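Local atomic coordinates of phytochromobilin synthase (Solanum lycopersicum, PDB entry 6KME), a protein that binds biliverdin IX alpha and probably reduces it, with electrons from ferredoxin, to phytochromobilin, the bilin precursor of the phytochrome chromophore. Residues G165-E170 and K297-R302; I126-N131 and I178-R183; Q228-T233 and L275-E280. The protein carries 1 engineered substitution. One frame throughout, in Å; residues are numbered along the deposited sequence.

Contact 1. Residues G165-E170 and K297-R302. With BLA (biliverdine IX alpha), chain B.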
loop_
_atom_site.group_PDB
_atom_site.type_symbol
_atom_site.label_atom_id
_atom_site.label_comp_id
_atom_site.label_asym_id
_atom_site.label_seq_id
_atom_site.Cartn_x
_atom_site.Cartn_y
_atom_site.Cartn_z
ATOM N N GLY A 165 9.323 14.468 -2.896
ATOM C CA GLY A 165 10.691 14.565 -3.392
ATOM C C GLY A 165 11.189 13.247 -3.958
ATOM O O GLY A 165 10.420 12.315 -4.225
ATOM N N LYS A 166 12.510 13.169 -4.130
ATOM C CA LYS A 166 13.119 11.986 -4.724
ATOM C C LYS A 166 12.793 10.734 -3.914
ATOM O O LYS A 166 12.736 10.764 -2.679
ATOM C CB LYS A 166 14.640 12.171 -4.832
ATOM C CG LYS A 166 15.052 13.290 -5.781
ATOM C CD LYS A 166 16.583 13.515 -5.771
ATOM C CE LYS A 166 16.941 14.793 -6.532
ATOM N NZ LYS A 166 18.385 15.089 -6.479
ATOM N N LEU A 167 12.557 9.625 -4.620
ATOM C CA LEU A 167 12.187 8.374 -3.969
ATOM C C LEU A 167 12.702 7.208 -4.803
ATOM O O LEU A 167 13.013 7.359 -5.988
ATOM C CB LEU A 167 10.660 8.256 -3.767
ATOM C CG LEU A 167 9.777 7.934 -4.997
ATOM C CD1 LEU A 167 8.365 7.538 -4.564
ATOM C CD2 LEU A 167 9.722 9.095 -5.981
ATOM N N THR A 168 12.794 6.041 -4.166
ATOM C CA THR A 168 13.179 4.800 -4.835
ATOM C C THR A 168 12.510 4.687 -6.207
ATOM O O THR A 168 11.278 4.733 -6.312
ATOM C CB THR A 168 12.780 3.625 -3.930
ATOM O OG1 THR A 168 13.556 3.667 -2.722
ATOM C CG2 THR A 168 12.943 2.253 -4.624
ATOM N N SER A 169 13.322 4.600 -7.281
ATOM C CA SER A 169 12.745 4.687 -8.626
ATOM C C SER A 169 11.838 3.497 -8.927
ATOM O O SER A 169 10.816 3.651 -9.605
ATOM C CB SER A 169 13.844 4.783 -9.688
ATOM O OG SER A 169 14.429 6.079 -9.720
ATOM N N GLU A 170 12.193 2.308 -8.427
ATOM C CA GLU A 170 11.380 1.114 -8.646
ATOM C C GLU A 170 9.996 1.223 -8.006
ATOM O O GLU A 170 9.080 0.497 -8.411
ATOM C CB GLU A 170 12.115 -0.125 -8.112
ATOM C CG GLU A 170 13.365 -0.507 -8.910
ATOM C CD GLU A 170 14.641 0.244 -8.467
ATOM O OE1 GLU A 170 14.542 1.200 -7.674
ATOM O OE2 GLU A 170 15.747 -0.150 -8.888
ATOM N N LYS A 297 17.421 6.793 -6.150
ATOM C CA LYS A 297 16.243 7.635 -5.940
ATOM C C LYS A 297 16.188 8.696 -7.027
ATOM O O LYS A 297 17.218 9.286 -7.375
ATOM C CB LYS A 297 16.281 8.319 -4.562
ATOM C CG LYS A 297 16.050 7.393 -3.379
ATOM C CD LYS A 297 15.821 8.184 -2.086
ATOM C CE LYS A 297 15.693 7.255 -0.861
ATOM N NZ LYS A 297 15.201 7.961 0.378
ATOM N N SER A 298 14.989 8.953 -7.549
ATOM C CA SER A 298 14.824 9.943 -8.607
ATOM C C SER A 298 13.459 10.613 -8.457
ATOM O O SER A 298 12.784 10.457 -7.437
ATOM C CB SER A 298 14.996 9.293 -9.984
ATOM O OG SER A 298 15.235 10.292 -10.956
ATOM N N PHE A 299 13.074 11.394 -9.474
ATOM C CA PHE A 299 11.786 12.091 -9.545
ATOM C C PHE A 299 11.652 13.109 -8.409
ATOM O O PHE A 299 10.818 12.996 -7.513
ATOM C CB PHE A 299 10.613 11.099 -9.538
ATOM C CG PHE A 299 10.767 9.986 -10.528
ATOM C CD1 PHE A 299 10.618 10.227 -11.887
ATOM C CD2 PHE A 299 11.085 8.703 -10.104
ATOM C CE1 PHE A 299 10.769 9.199 -12.805
ATOM C CE2 PHE A 299 11.240 7.670 -11.021
ATOM C CZ PHE A 299 11.076 7.919 -12.370
ATOM N N GLU A 300 12.506 14.125 -8.487
ATOM C CA GLU A 300 12.437 15.217 -7.527
ATOM C C GLU A 300 11.126 15.985 -7.657
ATOM O O GLU A 300 10.641 16.552 -6.670
ATOM C CB GLU A 300 13.660 16.126 -7.700
ATOM C CG GLU A 300 13.395 17.554 -8.085
ATOM C CD GLU A 300 14.686 18.358 -8.167
ATOM O OE1 GLU A 300 15.750 17.745 -8.386
ATOM O OE2 GLU A 300 14.635 19.590 -7.996
ATOM N N ASN A 301 10.527 15.995 -8.846
ATOM C CA ASN A 301 9.215 16.597 -9.038
ATOM C C ASN A 301 8.209 15.526 -9.440
ATOM O O ASN A 301 8.566 14.468 -9.962
ATOM C CB ASN A 301 9.253 17.717 -10.093
ATOM C CG ASN A 301 10.163 18.858 -9.691
ATOM O OD1 ASN A 301 11.056 19.252 -10.443
ATOM N ND2 ASN A 301 9.948 19.392 -8.493
ATOM N N ARG A 302 6.940 15.815 -9.171
ATOM C CA ARG A 302 5.863 14.870 -9.439
ATOM C C ARG A 302 5.876 14.464 -10.910
ATOM O O ARG A 302 5.801 15.336 -11.784
ATOM C CB ARG A 302 4.516 15.480 -9.071
ATOM C CG ARG A 302 3.377 14.441 -9.143
ATOM C CD ARG A 302 2.009 15.057 -8.949
ATOM N NE ARG A 302 0.993 14.004 -9.061
ATOM C CZ ARG A 302 0.688 13.164 -8.075
ATOM N NH1 ARG A 302 1.304 13.275 -6.902
ATOM N NH2 ARG A 302 -0.229 12.213 -8.257
HETATM C CHA BLA B . 9.923 6.050 3.958
HETATM N NA BLA B . 8.042 4.808 2.677
HETATM C C1A BLA B . 9.159 5.660 2.704
HETATM C C2A BLA B . 9.435 6.063 1.324
HETATM C C3A BLA B . 8.438 5.409 0.475
HETATM C C4A BLA B . 7.589 4.637 1.336
HETATM C CMA BLA B . 8.252 5.498 -1.042
HETATM C CAA BLA B . 10.625 6.990 0.945
HETATM C CBA BLA B . 11.889 6.174 0.896
HETATM C CGA BLA B . 12.110 5.579 -0.543
HETATM O O1A BLA B . 12.066 6.436 -1.377
HETATM O O2A BLA B . 12.290 4.397 -0.544
HETATM C CHB BLA B . 6.368 3.783 0.967
HETATM N NB BLA B . 7.026 2.639 -1.073
HETATM C C1B BLA B . 6.135 2.798 0.013
HETATM C C2B BLA B . 4.847 2.022 -0.501
HETATM C C3B BLA B . 5.158 1.290 -1.640
HETATM C C4B BLA B . 6.603 1.640 -2.002
HETATM C CMB BLA B . 3.608 1.953 0.374
HETATM O OB BLA B . 7.356 1.201 -2.856
HETATM C CAB BLA B . 4.506 0.346 -2.620
HETATM C CBB BLA B . 4.875 -0.404 -3.685
HETATM N NC BLA B . 6.588 2.957 6.681
HETATM C C1C BLA B . 5.424 2.156 6.609
HETATM C C2C BLA B . 5.348 1.421 7.954
HETATM C C3C BLA B . 6.444 1.831 8.714
HETATM C C4C BLA B . 7.283 2.845 7.900
HETATM C CMC BLA B . 4.185 0.450 8.195
HETATM O OC BLA B . 4.769 2.205 5.581
HETATM C CAC BLA B . 6.772 1.368 10.089
HETATM C CBC BLA B . 6.604 0.195 10.739
HETATM C CHD BLA B . 8.433 3.565 8.087
HETATM N ND BLA B . 8.870 4.665 5.782
HETATM C C1D BLA B . 9.156 4.419 7.060
HETATM C C2D BLA B . 10.412 5.135 7.523
HETATM C C3D BLA B . 10.881 5.853 6.438
HETATM C C4D BLA B . 9.902 5.578 5.260
HETATM C CMD BLA B . 10.908 4.974 8.948
HETATM C CAD BLA B . 12.093 6.772 6.248
HETATM C CBD BLA B . 13.420 6.037 6.227
HETATM C CGD BLA B . 13.670 5.133 4.942
HETATM O O1D BLA B . 14.026 4.010 5.254
HETATM O O2D BLA B . 13.470 5.711 3.882
HETATM O O HOH W 1 12.598 8.982 -0.477
#

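Contact 2. Residues I126-N131 and I178-R183. With BLA (biliverdine IX alpha), chain B.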
loop_
_atom_site.group_PDB
_atom_site.type_symbol
_atom_site.label_atom_id
_atom_site.label_comp_id
_atom_site.label_asym_id
_atom_site.label_seq_id
_atom_site.Cartn_x
_atom_site.Cartn_y
_atom_site.Cartn_z
ATOM N N ILE A 126 4.425 9.784 4.076
ATOM C CA ILE A 126 3.064 9.365 3.742
ATOM C C ILE A 126 3.019 8.834 2.313
ATOM O O ILE A 126 3.460 9.516 1.378
ATOM C CB ILE A 126 2.073 10.539 3.880
ATOM C CG1 ILE A 126 2.159 11.199 5.264
ATOM C CG2 ILE A 126 0.648 10.099 3.539
ATOM C CD1 ILE A 126 1.670 10.314 6.407
ATOM N N VAL A 127 2.456 7.638 2.136
ATOM C CA VAL A 127 2.010 7.166 0.826
ATOM C C VAL A 127 0.535 6.781 0.930
ATOM O O VAL A 127 0.146 5.980 1.795
ATOM C CB VAL A 127 2.863 5.990 0.301
ATOM C CG1 VAL A 127 2.251 5.425 -0.993
ATOM C CG2 VAL A 127 4.302 6.415 0.049
ATOM N N LEU A 128 -0.288 7.367 0.057
ATOM C CA LEU A 128 -1.713 7.067 -0.037
ATOM C C LEU A 128 -2.054 6.902 -1.512
ATOM O O LEU A 128 -1.821 7.825 -2.302
ATOM C CB LEU A 128 -2.546 8.193 0.595
ATOM C CG LEU A 128 -4.078 8.110 0.456
ATOM C CD1 LEU A 128 -4.609 6.851 1.155
ATOM C CD2 LEU A 128 -4.715 9.370 1.026
ATOM N N ASP A 129 -2.601 5.739 -1.895
ATOM C CA ASP A 129 -2.790 5.499 -3.320
ATOM C C ASP A 129 -3.796 4.386 -3.568
ATOM O O ASP A 129 -4.098 3.567 -2.691
ATOM C CB ASP A 129 -1.466 5.140 -3.998
ATOM C CG ASP A 129 -1.526 5.234 -5.519
ATOM O OD1 ASP A 129 -2.373 5.987 -6.068
ATOM O OD2 ASP A 129 -0.708 4.550 -6.173
ATOM N N LEU A 130 -4.320 4.388 -4.790
ATOM C CA LEU A 130 -4.999 3.230 -5.380
ATOM C C LEU A 130 -3.975 2.610 -6.336
ATOM O O LEU A 130 -3.895 2.985 -7.507
ATOM C CB LEU A 130 -6.289 3.664 -6.079
ATOM C CG LEU A 130 -7.543 3.899 -5.212
ATOM C CD1 LEU A 130 -7.328 4.929 -4.088
ATOM C CD2 LEU A 130 -8.799 4.274 -6.064
ATOM N N ASN A 131 -3.132 1.695 -5.815
ATOM C CA ASN A 131 -2.018 1.154 -6.614
ATOM C C ASN A 131 -2.580 0.352 -7.791
ATOM O O ASN A 131 -3.401 -0.554 -7.583
ATOM C CB ASN A 131 -1.083 0.232 -5.795
ATOM C CG ASN A 131 -0.329 0.933 -4.617
ATOM O OD1 ASN A 131 -0.001 0.265 -3.637
ATOM N ND2 ASN A 131 -0.023 2.231 -4.731
ATOM N N ILE A 178 -2.690 9.289 -9.322
ATOM C CA ILE A 178 -3.250 10.087 -8.242
ATOM C C ILE A 178 -2.532 9.838 -6.920
ATOM O O ILE A 178 -3.039 10.236 -5.865
ATOM C CB ILE A 178 -4.766 9.866 -8.091
ATOM C CG1 ILE A 178 -5.079 8.428 -7.643
ATOM C CG2 ILE A 178 -5.488 10.237 -9.383
ATOM C CD1 ILE A 178 -6.549 8.225 -7.213
ATOM N N VAL A 179 -1.361 9.192 -6.948
ATOM C CA VAL A 179 -0.662 8.866 -5.707
ATOM C C VAL A 179 -0.390 10.134 -4.907
ATOM O O VAL A 179 -0.052 11.192 -5.456
ATOM C CB VAL A 179 0.649 8.109 -5.981
ATOM C CG1 VAL A 179 1.639 8.978 -6.812
ATOM C CG2 VAL A 179 1.293 7.683 -4.673
ATOM N N ILE A 180 -0.595 10.038 -3.604
ATOM C CA ILE A 180 -0.136 11.047 -2.663
ATOM C C ILE A 180 1.130 10.497 -2.018
ATOM O O ILE A 180 1.073 9.569 -1.203
ATOM C CB ILE A 180 -1.204 11.379 -1.616
ATOM C CG1 ILE A 180 -2.414 12.026 -2.288
ATOM C CG2 ILE A 180 -0.615 12.286 -0.519
ATOM C CD1 ILE A 180 -3.614 12.139 -1.375
ATOM N N TRP A 181 2.273 11.050 -2.412
ATOM C CA TRP A 181 3.565 10.755 -1.798
ATOM C C TRP A 181 4.032 12.088 -1.241
ATOM O O TRP A 181 4.205 13.048 -2.001
ATOM C CB TRP A 181 4.545 10.155 -2.816
ATOM C CG TRP A 181 6.013 10.475 -2.556
ATOM C CD1 TRP A 181 6.881 11.129 -3.394
ATOM C CD2 TRP A 181 6.761 10.153 -1.374
ATOM N NE1 TRP A 181 8.130 11.226 -2.804
ATOM C CE2 TRP A 181 8.081 10.632 -1.566
ATOM C CE3 TRP A 181 6.447 9.491 -0.175
ATOM C CZ2 TRP A 181 9.079 10.487 -0.594
ATOM C CZ3 TRP A 181 7.439 9.344 0.787
ATOM C CH2 TRP A 181 8.742 9.843 0.571
ATOM N N THR A 182 4.145 12.181 0.086
ATOM C CA THR A 182 4.349 13.481 0.707
ATOM C C THR A 182 5.105 13.318 2.019
ATOM O O THR A 182 5.087 12.257 2.651
ATOM C CB THR A 182 3.004 14.226 0.919
ATOM O OG1 THR A 182 3.237 15.592 1.287
ATOM C CG2 THR A 182 2.117 13.565 1.995
ATOM N N ARG A 183 5.802 14.387 2.387
ATOM C CA ARG A 183 6.429 14.565 3.685
ATOM C C ARG A 183 5.961 15.902 4.234
ATOM O O ARG A 183 5.914 16.891 3.495
ATOM C CB ARG A 183 7.979 14.574 3.577
ATOM C CG ARG A 183 8.625 13.352 2.911
ATOM C CD ARG A 183 10.147 13.598 2.720
ATOM N NE ARG A 183 10.843 12.504 2.026
ATOM C CZ ARG A 183 11.474 11.500 2.628
ATOM N NH1 ARG A 183 11.503 11.419 3.958
ATOM N NH2 ARG A 183 12.081 10.567 1.906
HETATM C CHA BLA B . 9.923 6.050 3.958
HETATM N NA BLA B . 8.042 4.808 2.677
HETATM C C1A BLA B . 9.159 5.660 2.704
HETATM C C2A BLA B . 9.435 6.063 1.324
HETATM C C3A BLA B . 8.438 5.409 0.475
HETATM C C4A BLA B . 7.589 4.637 1.336
HETATM C CMA BLA B . 8.252 5.498 -1.042
HETATM C CAA BLA B . 10.625 6.990 0.945
HETATM C CBA BLA B . 11.889 6.174 0.896
HETATM C CGA BLA B . 12.110 5.579 -0.543
HETATM O O1A BLA B . 12.066 6.436 -1.377
HETATM O O2A BLA B . 12.290 4.397 -0.544
HETATM C CHB BLA B . 6.368 3.783 0.967
HETATM N NB BLA B . 7.026 2.639 -1.073
HETATM C C1B BLA B . 6.135 2.798 0.013
HETATM C C2B BLA B . 4.847 2.022 -0.501
HETATM C C3B BLA B . 5.158 1.290 -1.640
HETATM C C4B BLA B . 6.603 1.640 -2.002
HETATM C CMB BLA B . 3.608 1.953 0.374
HETATM O OB BLA B . 7.356 1.201 -2.856
HETATM C CAB BLA B . 4.506 0.346 -2.620
HETATM C CBB BLA B . 4.875 -0.404 -3.685
HETATM N NC BLA B . 6.588 2.957 6.681
HETATM C C1C BLA B . 5.424 2.156 6.609
HETATM C C2C BLA B . 5.348 1.421 7.954
HETATM C C3C BLA B . 6.444 1.831 8.714
HETATM C C4C BLA B . 7.283 2.845 7.900
HETATM C CMC BLA B . 4.185 0.450 8.195
HETATM O OC BLA B . 4.769 2.205 5.581
HETATM C CAC BLA B . 6.772 1.368 10.089
HETATM C CBC BLA B . 6.604 0.195 10.739
HETATM C CHD BLA B . 8.433 3.565 8.087
HETATM N ND BLA B . 8.870 4.665 5.782
HETATM C C1D BLA B . 9.156 4.419 7.060
HETATM C C2D BLA B . 10.412 5.135 7.523
HETATM C C3D BLA B . 10.881 5.853 6.438
HETATM C C4D BLA B . 9.902 5.578 5.260
HETATM C CMD BLA B . 10.908 4.974 8.948
HETATM C CAD BLA B . 12.093 6.772 6.248
HETATM C CBD BLA B . 13.420 6.037 6.227
HETATM C CGD BLA B . 13.670 5.133 4.942
HETATM O O1D BLA B . 14.026 4.010 5.254
HETATM O O2D BLA B . 13.470 5.711 3.882
#

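Contact 3. Residues Q228-T233 and L275-E280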
loop_
_atom_site.group_PDB
_atom_site.type_symbol
_atom_site.label_atom_id
_atom_site.label_comp_id
_atom_site.label_asym_id
_atom_site.label_seq_id
_atom_site.Cartn_x
_atom_site.Cartn_y
_atom_site.Cartn_z
ATOM N N GLN A 228 -0.719 -9.481 -8.842
ATOM C CA GLN A 228 -0.801 -9.286 -7.398
ATOM C C GLN A 228 0.370 -9.952 -6.676
ATOM O O GLN A 228 0.941 -9.365 -5.748
ATOM C CB GLN A 228 -2.132 -9.819 -6.842
ATOM C CG GLN A 228 -2.275 -9.534 -5.338
ATOM C CD GLN A 228 -3.642 -9.874 -4.738
ATOM O OE1 GLN A 228 -3.756 -10.053 -3.526
ATOM N NE2 GLN A 228 -4.681 -9.934 -5.574
ATOM N N HIS A 229 0.737 -11.177 -7.079
ATOM C CA HIS A 229 1.847 -11.870 -6.424
ATOM C C HIS A 229 3.152 -11.097 -6.587
ATOM O O HIS A 229 3.929 -10.966 -5.631
ATOM C CB HIS A 229 1.997 -13.290 -6.974
ATOM C CG HIS A 229 3.082 -14.074 -6.302
ATOM N ND1 HIS A 229 4.257 -14.416 -6.935
ATOM C CD2 HIS A 229 3.185 -14.549 -5.039
ATOM C CE1 HIS A 229 5.029 -15.084 -6.098
ATOM N NE2 HIS A 229 4.402 -15.178 -4.939
ATOM N N ARG A 230 3.397 -10.568 -7.790
ATOM C CA ARG A 230 4.581 -9.747 -8.025
ATOM C C ARG A 230 4.600 -8.526 -7.112
ATOM O O ARG A 230 5.644 -8.178 -6.547
ATOM C CB ARG A 230 4.623 -9.326 -9.499
ATOM C CG ARG A 230 5.813 -8.413 -9.891
ATOM C CD ARG A 230 5.763 -8.102 -11.407
ATOM N NE ARG A 230 6.673 -7.022 -11.781
ATOM C CZ ARG A 230 6.334 -5.732 -11.832
ATOM N NH1 ARG A 230 5.093 -5.355 -11.543
ATOM N NH2 ARG A 230 7.236 -4.811 -12.182
ATOM N N TYR A 231 3.448 -7.870 -6.951
ATOM C CA TYR A 231 3.332 -6.715 -6.062
ATOM C C TYR A 231 3.623 -7.094 -4.613
ATOM O O TYR A 231 4.370 -6.399 -3.919
ATOM C CB TYR A 231 1.932 -6.114 -6.205
ATOM C CG TYR A 231 1.541 -5.056 -5.190
ATOM C CD1 TYR A 231 1.630 -3.701 -5.504
ATOM C CD2 TYR A 231 1.028 -5.409 -3.936
ATOM C CE1 TYR A 231 1.252 -2.723 -4.598
ATOM C CE2 TYR A 231 0.654 -4.441 -3.018
ATOM C CZ TYR A 231 0.758 -3.097 -3.359
ATOM O OH TYR A 231 0.383 -2.119 -2.465
ATOM N N LEU A 232 3.019 -8.188 -4.128
ATOM C CA LEU A 232 3.283 -8.636 -2.760
ATOM C C LEU A 232 4.748 -9.012 -2.588
ATOM O O LEU A 232 5.335 -8.804 -1.517
ATOM C CB LEU A 232 2.403 -9.850 -2.412
ATOM C CG LEU A 232 0.895 -9.634 -2.486
ATOM C CD1 LEU A 232 0.143 -10.972 -2.325
ATOM C CD2 LEU A 232 0.471 -8.618 -1.430
ATOM N N THR A 233 5.338 -9.605 -3.619
ATOM C CA THR A 233 6.725 -10.033 -3.522
ATOM C C THR A 233 7.652 -8.829 -3.409
ATOM O O THR A 233 8.570 -8.818 -2.576
ATOM C CB THR A 233 7.091 -10.886 -4.732
ATOM O OG1 THR A 233 6.325 -12.098 -4.716
ATOM C CG2 THR A 233 8.574 -11.221 -4.705
ATOM N N LEU A 275 13.853 -12.552 -6.888
ATOM C CA LEU A 275 14.834 -12.458 -7.975
ATOM C C LEU A 275 14.282 -12.935 -9.318
ATOM O O LEU A 275 14.780 -12.504 -10.365
ATOM C CB LEU A 275 16.109 -13.225 -7.621
ATOM C CG LEU A 275 16.975 -12.589 -6.513
ATOM C CD1 LEU A 275 18.243 -13.457 -6.278
ATOM C CD2 LEU A 275 17.355 -11.138 -6.829
ATOM N N ASP A 276 13.259 -13.795 -9.325
ATOM C CA ASP A 276 12.611 -14.134 -10.589
ATOM C C ASP A 276 11.955 -12.905 -11.216
ATOM O O ASP A 276 12.001 -12.725 -12.437
ATOM C CB ASP A 276 11.566 -15.238 -10.387
ATOM C CG ASP A 276 12.181 -16.589 -10.099
ATOM O OD1 ASP A 276 13.326 -16.849 -10.532
ATOM O OD2 ASP A 276 11.505 -17.401 -9.432
ATOM N N TYR A 277 11.335 -12.053 -10.396
ATOM C CA TYR A 277 10.654 -10.872 -10.924
ATOM C C TYR A 277 11.624 -9.724 -11.173
ATOM O O TYR A 277 11.437 -8.942 -12.113
ATOM C CB TYR A 277 9.571 -10.386 -9.955
ATOM C CG TYR A 277 8.360 -11.274 -9.798
ATOM C CD1 TYR A 277 7.475 -11.480 -10.860
ATOM C CD2 TYR A 277 8.075 -11.876 -8.574
ATOM C CE1 TYR A 277 6.357 -12.299 -10.718
ATOM C CE2 TYR A 277 6.949 -12.688 -8.419
ATOM C CZ TYR A 277 6.094 -12.887 -9.496
ATOM O OH TYR A 277 4.981 -13.686 -9.348
ATOM N N PHE A 278 12.641 -9.580 -10.322
ATOM C CA PHE A 278 13.539 -8.423 -10.351
ATOM C C PHE A 278 14.992 -8.906 -10.388
ATOM O O PHE A 278 15.746 -8.746 -9.418
ATOM C CB PHE A 278 13.253 -7.506 -9.156
ATOM C CG PHE A 278 11.765 -7.244 -8.939
ATOM C CD1 PHE A 278 11.067 -6.381 -9.781
ATOM C CD2 PHE A 278 11.068 -7.890 -7.925
ATOM C CE1 PHE A 278 9.701 -6.160 -9.607
ATOM C CE2 PHE A 278 9.696 -7.675 -7.742
ATOM C CZ PHE A 278 9.010 -6.819 -8.589
ATOM N N PRO A 279 15.425 -9.481 -11.518
ATOM C CA PRO A 279 16.780 -10.056 -11.590
ATOM C C PRO A 279 17.897 -9.036 -11.486
ATOM O O PRO A 279 19.053 -9.449 -11.316
ATOM C CB PRO A 279 16.797 -10.736 -12.965
ATOM C CG PRO A 279 15.799 -9.954 -13.765
ATOM C CD PRO A 279 14.693 -9.657 -12.786
ATOM N N GLU A 280 17.589 -7.734 -11.609
ATOM C CA GLU A 280 18.592 -6.686 -11.435
ATOM C C GLU A 280 19.196 -6.714 -10.038
ATOM O O GLU A 280 20.342 -6.274 -9.845
ATOM C CB GLU A 280 17.977 -5.306 -11.701
ATOM C CG GLU A 280 17.559 -5.070 -13.144
ATOM C CD GLU A 280 16.218 -5.717 -13.480
ATOM O OE1 GLU A 280 15.520 -6.175 -12.545
ATOM O OE2 GLU A 280 15.866 -5.768 -14.682
HETATM O O HOH W 2 8.897 -8.030 -13.004
#

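Contact 1. Residues G165-E170 and K297-R302
The ring of Phe299 meets Leu167 and Ser169 obliquely. Ser169 OG stands 3.8 Å from Phe299 CE2, but its hydrogen bond goes to the carbonyl of Gly296, and Leu167 CD2 lies 4.2 Å from Phe299 CB. The other flat group is a propionate carboxylate of biliverdin, held at both oxygens by Thr168. The backbone N of Thr168 donates to BLA O1A at 2.9 Å, and Thr168 OG1 gives its proton to BLA O2A at 2.6 Å. Because OG1 lies anti to the carbonyl carbon (chi1 -66°), it sits beside its own N, and one residue can grip two oxygens. A water extends the grip by donating to both BLA O1A and Lys166 O while accepting from Lys297 NZ, so the lysine reaches the carboxylate indirectly.

Beneath this lies a minimal antiparallel ladder. Leu167 N bonds to Ser298 O at 2.9 Å, in the carbonyl plane, and Ser298 N returns to Leu167 O at 3.0 Å from above the plane. On the outer side Lys166 runs alongside Glu300, yet Lys166 NZ stops 4.2 Å from Glu300 OE1, too far for a salt bridge.

The example illustrates how a two-stranded ribbon can present a main-chain N-H to a ligand. The ribbon is tied to its surroundings by Trp163, which bonds to Phe299 O, and by Trp181 of strand 180-185, the last strand of the large sheet, which bonds to Gly165 O.

Contact 2. Residues I126-N131 and I178-R183
Ile126 pairs with Thr182 and Leu128 with Ile180 in two hydrogen-bonded antiparallel pairs, the strand axes 4.8 Å apart and 170° between their directions. Four backbone bonds hold this register, the shortest being Ile180 N to Leu128 O at 2.8 Å.

The two faces of the pair have different tasks. On one, Val127 and Trp181 form part of the biliverdin pocket. Val127 CG2, anti to its carbonyl carbon, touches Trp181 CE3 at 3.8 Å. The same Val127 CG2 lies 3.5 Å from BLA CHB. The ligand methyl CMA lies over one face of the Trp181 indole, whose CH2 comes within 3.4 Å of BLA CAA, while Arg183 NH2 lies at the edge of that indole, in its plane. On the other face the contacts are aliphatic: Ile126 CB meets Thr182 CG2 at 3.6 Å, and the Leu128 and Ile180 side chains lie side by side, Leu128 CD2 3.8 Å from Ile180 CD1. Further along, the Asp129 carboxylate leans on Val179, and its oxygens are taken by Asn131 ND2, at 2.8 Å from Asp129 OD2, and by Ser176.

Strand 180-185 is one of the two outermost strands of the seven-stranded antiparallel sheet. Strand 123-131 is bonded on its other side to strand 112-119, and helix 188-211 packs Leu194, Ala197 and Tyr201 onto the face of Ile126, Leu128 and Ile180, as expected of the alpha/beta/alpha sandwich of bilin reductases.

Contact 3. Residues Q228-T233 and L275-E280
The last turn of the short helix 274-277 docks on the long helix 218-238 by laying Tyr277 across His229, Arg230 and Thr233, residues on one side of the long helix. At the far end of the tyrosine, Tyr277 OH meets His229 ND1 at 2.6 Å in a nearly straight hydrogen bond (173°), with the hydroxyl in the plane of the imidazole at its edge. His229 CG lies anti to the backbone N (chi1 -178°), which carries the imidazole out to that hydroxyl. The two rings touch rim to rim, their planes steeply inclined. The other ring nitrogen, His229 NE2, bonds to the carbonyl O of Val266, so the imidazole is fixed at both nitrogens.

Arg230 approaches from above. Its CB lies 3.8 Å from the centroid of the Tyr277 ring in a CH-pi contact, and the extended chain carries on to Phe278, where Arg230 CG comes within 3.8 Å of Phe278 CZ. Phe278 CZ lies over one face of the guanidinium, but the two planes are tilted by 43° and do not stack. A water accepts from Arg230 NE and donates to Tyr277 O, closing a second link between the helices.

Thr233 supplies the remaining wall: its CG2 is 4.0 Å from Tyr277 CD2, while its OG1 donates to His229 O at 2.8 Å. An alanine in place of Tyr277 would probably leave His229 ND1 without this partner and the Arg230 chain without the ring beneath it.

Just past the helix end, Phe278 turns inward to meet Phe274 and, edge to face, Trp234. This is a helix-helix contact in the helical layer of the bilin reductase fold, where helix 218-238 lies against the large sheet through Gln228, Tyr231 and Leu232 on Phe103 of strand 96-104.

In the fold
Contact 2 is the core of the three, wholly buried within the large sheet. Contact 3, between two helices, is also buried, though its centre lies about 16 Å from the centre of the chain; contact 1 alone has exposed touching residues. Contacts 1 and 2 interlock along the chain and touch, Arg302 reaching the carbonyl of Val179. The two contacts meet the same biliverdin, contact 1 through polar groups at a propionate, contact 2 through apolar surface. Contact 3 touches no ligand and rests on side chains rather than a backbone ladder. It reaches the sheet through Tyr231, whose OH bonds to Asn131 OD1, while no direct contact joins it to contact 1.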